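4-hydroxyphenylpyruvate dioxygenase (Pseudomonas putida, PDB 5HMQ) converts 3-dehydroshikimate to protocatechuate with a divalent metal ion, in a TIM-barrel domain fused to a hydroxyphenylpyruvate dioxygenase-like domain. Local coordinates at residues E299-A304 against P362-T367. Numbering follows the deposited sequence.
Sequences EFLEFA and PSLCAT
Leu364 CD1 sits over one face of the Phe303 ring, 4.2 Å from the ring centroid and 9° off its normal, a CH-pi contact. CG of Leu364 is anti to the backbone N (chi1 -176°), and with chi2 at 71° CD1 turns back over strand 295-304. Leu364 CD1 also meets Leu301 CB at 3.7 Å. Next along this face, Leu301 and Thr367 lie side by side and point the same way. On the face of Glu302 and Ala304, Ala304 CB packs on Cys365 CB. The extended Glu302 chain runs past Cys365, with Glu302 CG 3.6 Å from Cys365 SG. Glu302 OE1 is hydrogen-bonded to Tyr412 OH and OE2 to Asn346 ND2.

The strands pair antiparallel, with a one-residue register shift at a classic beta bulge, where Cys365 and Ala366 both face Glu302. Glu302 O therefore takes two N-H groups: Cys365 N at 3.0 Å, in the carbonyl plane, and Ala366 N, a weak bond at 3.3 Å. Glu302 N donates a hydrogen bond to Ala366 O. Beyond the bulge, Ala304 N donates one to Ser363 O at 2.8 Å.

The pair lies mid-sheet in the first VOC module, with strand 341-346 on the other edge of 295-304. Phe352 and Phe356 of helix 352-360 cover Cys365. Strands 440-450 and 520-528, which carry the magnesium ligands His445 and His523, pack on Leu301 and Leu364, joining the two VOC sheets.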
ATOM      1  N   GLU C 299       8.918   8.209 -29.037  1.00 53.02           N
ATOM      2  CA  GLU C 299       8.307   8.315 -30.358  1.00 52.08           C
ATOM      3  C   GLU C 299       7.011   9.115 -30.302  1.00 50.92           C
ATOM      4  O   GLU C 299       6.828  10.068 -31.067  1.00 50.63           O
ATOM      5  CB  GLU C 299       8.063   6.927 -30.948  1.00 50.64           C
ATOM      6  CG  GLU C 299       7.377   6.966 -32.303  1.00 52.23           C
ATOM      7  CD  GLU C 299       8.088   7.863 -33.298  1.00 53.18           C
ATOM      8  OE1 GLU C 299       9.322   7.741 -33.445  1.00 55.12           O
ATOM      9  OE2 GLU C 299       7.411   8.703 -33.925  1.00 53.02           O
ATOM     10  N   PHE C 300       6.096   8.740 -29.410  1.00 48.26           N
ATOM     11  CA  PHE C 300       4.912   9.558 -29.192  1.00 48.38           C
ATOM     12  C   PHE C 300       4.332   9.277 -27.814  1.00 49.55           C
ATOM     13  O   PHE C 300       4.604   8.243 -27.197  1.00 50.12           O
ATOM     14  CB  PHE C 300       3.850   9.348 -30.287  1.00 48.91           C
ATOM     15  CG  PHE C 300       3.295   7.946 -30.368  1.00 49.53           C
ATOM     16  CD1 PHE C 300       2.344   7.496 -29.462  1.00 48.17           C
ATOM     17  CD2 PHE C 300       3.689   7.096 -31.389  1.00 48.32           C
ATOM     18  CE1 PHE C 300       1.830   6.216 -29.552  1.00 47.38           C
ATOM     19  CE2 PHE C 300       3.172   5.818 -31.488  1.00 48.69           C
ATOM     20  CZ  PHE C 300       2.244   5.375 -30.567  1.00 46.19           C
ATOM     21  N   LEU C 301       3.535  10.230 -27.341  1.00 46.69           N
ATOM     22  CA  LEU C 301       2.722  10.077 -26.147  1.00 46.14           C
ATOM     23  C   LEU C 301       1.278   9.846 -26.566  1.00 45.69           C
ATOM     24  O   LEU C 301       0.780  10.498 -27.489  1.00 47.58           O
ATOM     25  CB  LEU C 301       2.815  11.319 -25.256  1.00 45.45           C
ATOM     26  CG  LEU C 301       4.200  11.741 -24.757  1.00 46.19           C
ATOM     27  CD1 LEU C 301       4.100  12.997 -23.905  1.00 46.55           C
ATOM     28  CD2 LEU C 301       4.855  10.620 -23.968  1.00 45.73           C
ATOM     29  N   GLU C 302       0.617   8.897 -25.909  1.00 44.90           N
ATOM     30  CA  GLU C 302      -0.783   8.586 -26.173  1.00 45.05           C
ATOM     31  C   GLU C 302      -1.608   8.932 -24.939  1.00 45.54           C
ATOM     32  O   GLU C 302      -1.389   8.365 -23.863  1.00 45.48           O
ATOM     33  CB  GLU C 302      -0.969   7.116 -26.549  1.00 43.18           C
ATOM     34  CG  GLU C 302      -2.404   6.759 -26.915  1.00 46.93           C
ATOM     35  CD  GLU C 302      -2.593   5.285 -27.239  1.00 49.84           C
ATOM     36  OE1 GLU C 302      -1.603   4.525 -27.186  1.00 48.95           O
ATOM     37  OE2 GLU C 302      -3.738   4.888 -27.544  1.00 51.41           O
ATOM     38  N   PHE C 303      -2.547   9.859 -25.095  1.00 43.74           N
ATOM     39  CA  PHE C 303      -3.417  10.284 -24.009  1.00 46.97           C
ATOM     40  C   PHE C 303      -4.807   9.690 -24.181  1.00 47.07           C
ATOM     41  O   PHE C 303      -5.343   9.640 -25.292  1.00 44.99           O
ATOM     42  CB  PHE C 303      -3.518  11.810 -23.940  1.00 46.25           C
ATOM     43  CG  PHE C 303      -2.315  12.476 -23.337  1.00 46.06           C
ATOM     44  CD1 PHE C 303      -1.238  12.847 -24.127  1.00 44.76           C
ATOM     45  CD2 PHE C 303      -2.267  12.742 -21.978  1.00 44.63           C
ATOM     46  CE1 PHE C 303      -0.132  13.466 -23.567  1.00 46.58           C
ATOM     47  CE2 PHE C 303      -1.167  13.360 -21.412  1.00 44.66           C
ATOM     48  CZ  PHE C 303      -0.097  13.722 -22.208  1.00 43.80           C
ATOM     49  N   ALA C 304      -5.388   9.241 -23.070  1.00 45.34           N
ATOM     50  CA  ALA C 304      -6.743   8.713 -23.051  1.00 45.04           C
ATOM     51  C   ALA C 304      -7.690   9.833 -22.644  1.00 44.98           C
ATOM     52  O   ALA C 304      -7.572  10.381 -21.542  1.00 49.03           O
ATOM     53  CB  ALA C 304      -6.860   7.532 -22.088  1.00 42.84           C
ATOM     54  N   PRO C 362      -8.590  11.919 -17.787  1.00 48.04           N
ATOM     55  CA  PRO C 362      -7.581  12.303 -18.787  1.00 45.86           C
ATOM     56  C   PRO C 362      -6.186  11.989 -18.273  1.00 45.17           C
ATOM     57  O   PRO C 362      -5.771  12.471 -17.219  1.00 48.82           O
ATOM     58  CB  PRO C 362      -7.807  13.808 -18.966  1.00 48.06           C
ATOM     59  CG  PRO C 362      -8.505  14.246 -17.727  1.00 47.51           C
ATOM     60  CD  PRO C 362      -9.317  13.082 -17.249  1.00 45.80           C
ATOM     61  N   SER C 363      -5.459  11.172 -19.029  1.00 42.45           N
ATOM     62  CA  SER C 363      -4.230  10.586 -18.515  1.00 46.47           C
ATOM     63  C   SER C 363      -3.396  10.054 -19.669  1.00 44.78           C
ATOM     64  O   SER C 363      -3.875   9.901 -20.795  1.00 45.30           O
ATOM     65  CB  SER C 363      -4.539   9.466 -17.519  1.00 45.66           C
ATOM     66  OG  SER C 363      -5.434   8.529 -18.097  1.00 45.92           O
ATOM     67  N   LEU C 364      -2.133   9.767 -19.367  1.00 41.41           N
ATOM     68  CA  LEU C 364      -1.245   9.115 -20.321  1.00 44.75           C
ATOM     69  C   LEU C 364      -1.465   7.611 -20.236  1.00 45.24           C
ATOM     70  O   LEU C 364      -1.120   6.980 -19.231  1.00 45.98           O
ATOM     71  CB  LEU C 364       0.210   9.468 -20.036  1.00 41.94           C
ATOM     72  CG  LEU C 364       1.234   8.926 -21.037  1.00 43.37           C
ATOM     73  CD1 LEU C 364       1.125   9.663 -22.360  1.00 43.99           C
ATOM     74  CD2 LEU C 364       2.644   9.027 -20.481  1.00 43.38           C
ATOM     75  N   CYS C 365      -2.049   7.035 -21.282  1.00 44.37           N
ATOM     76  CA  CYS C 365      -2.330   5.609 -21.296  1.00 45.04           C
ATOM     77  C   CYS C 365      -1.238   4.797 -21.975  1.00 45.83           C
ATOM     78  O   CYS C 365      -1.235   3.569 -21.845  1.00 46.28           O
ATOM     79  CB  CYS C 365      -3.673   5.335 -21.982  1.00 44.31           C
ATOM     80  SG  CYS C 365      -3.731   5.752 -23.735  1.00 45.45           S
ATOM     81  N   ALA C 366      -0.319   5.439 -22.694  1.00 45.13           N
ATOM     82  CA  ALA C 366       0.752   4.702 -23.347  1.00 45.54           C
ATOM     83  C   ALA C 366       1.854   5.656 -23.773  1.00 47.21           C
ATOM     84  O   ALA C 366       1.617   6.846 -24.000  1.00 48.56           O
ATOM     85  CB  ALA C 366       0.235   3.920 -24.557  1.00 44.15           C
ATOM     86  N   THR C 367       3.064   5.112 -23.880  1.00 48.59           N
ATOM     87  CA  THR C 367       4.220   5.826 -24.400  1.00 47.63           C
ATOM     88  C   THR C 367       4.924   4.938 -25.409  1.00 49.53           C
ATOM     89  O   THR C 367       5.270   3.793 -25.095  1.00 51.40           O
ATOM     90  CB  THR C 367       5.198   6.219 -23.289  1.00 45.78           C
ATOM     91  OG1 THR C 367       4.548   7.100 -22.367  1.00 49.07           O
ATOM     92  CG2 THR C 367       6.418   6.915 -23.873  1.00 44.67           C
TER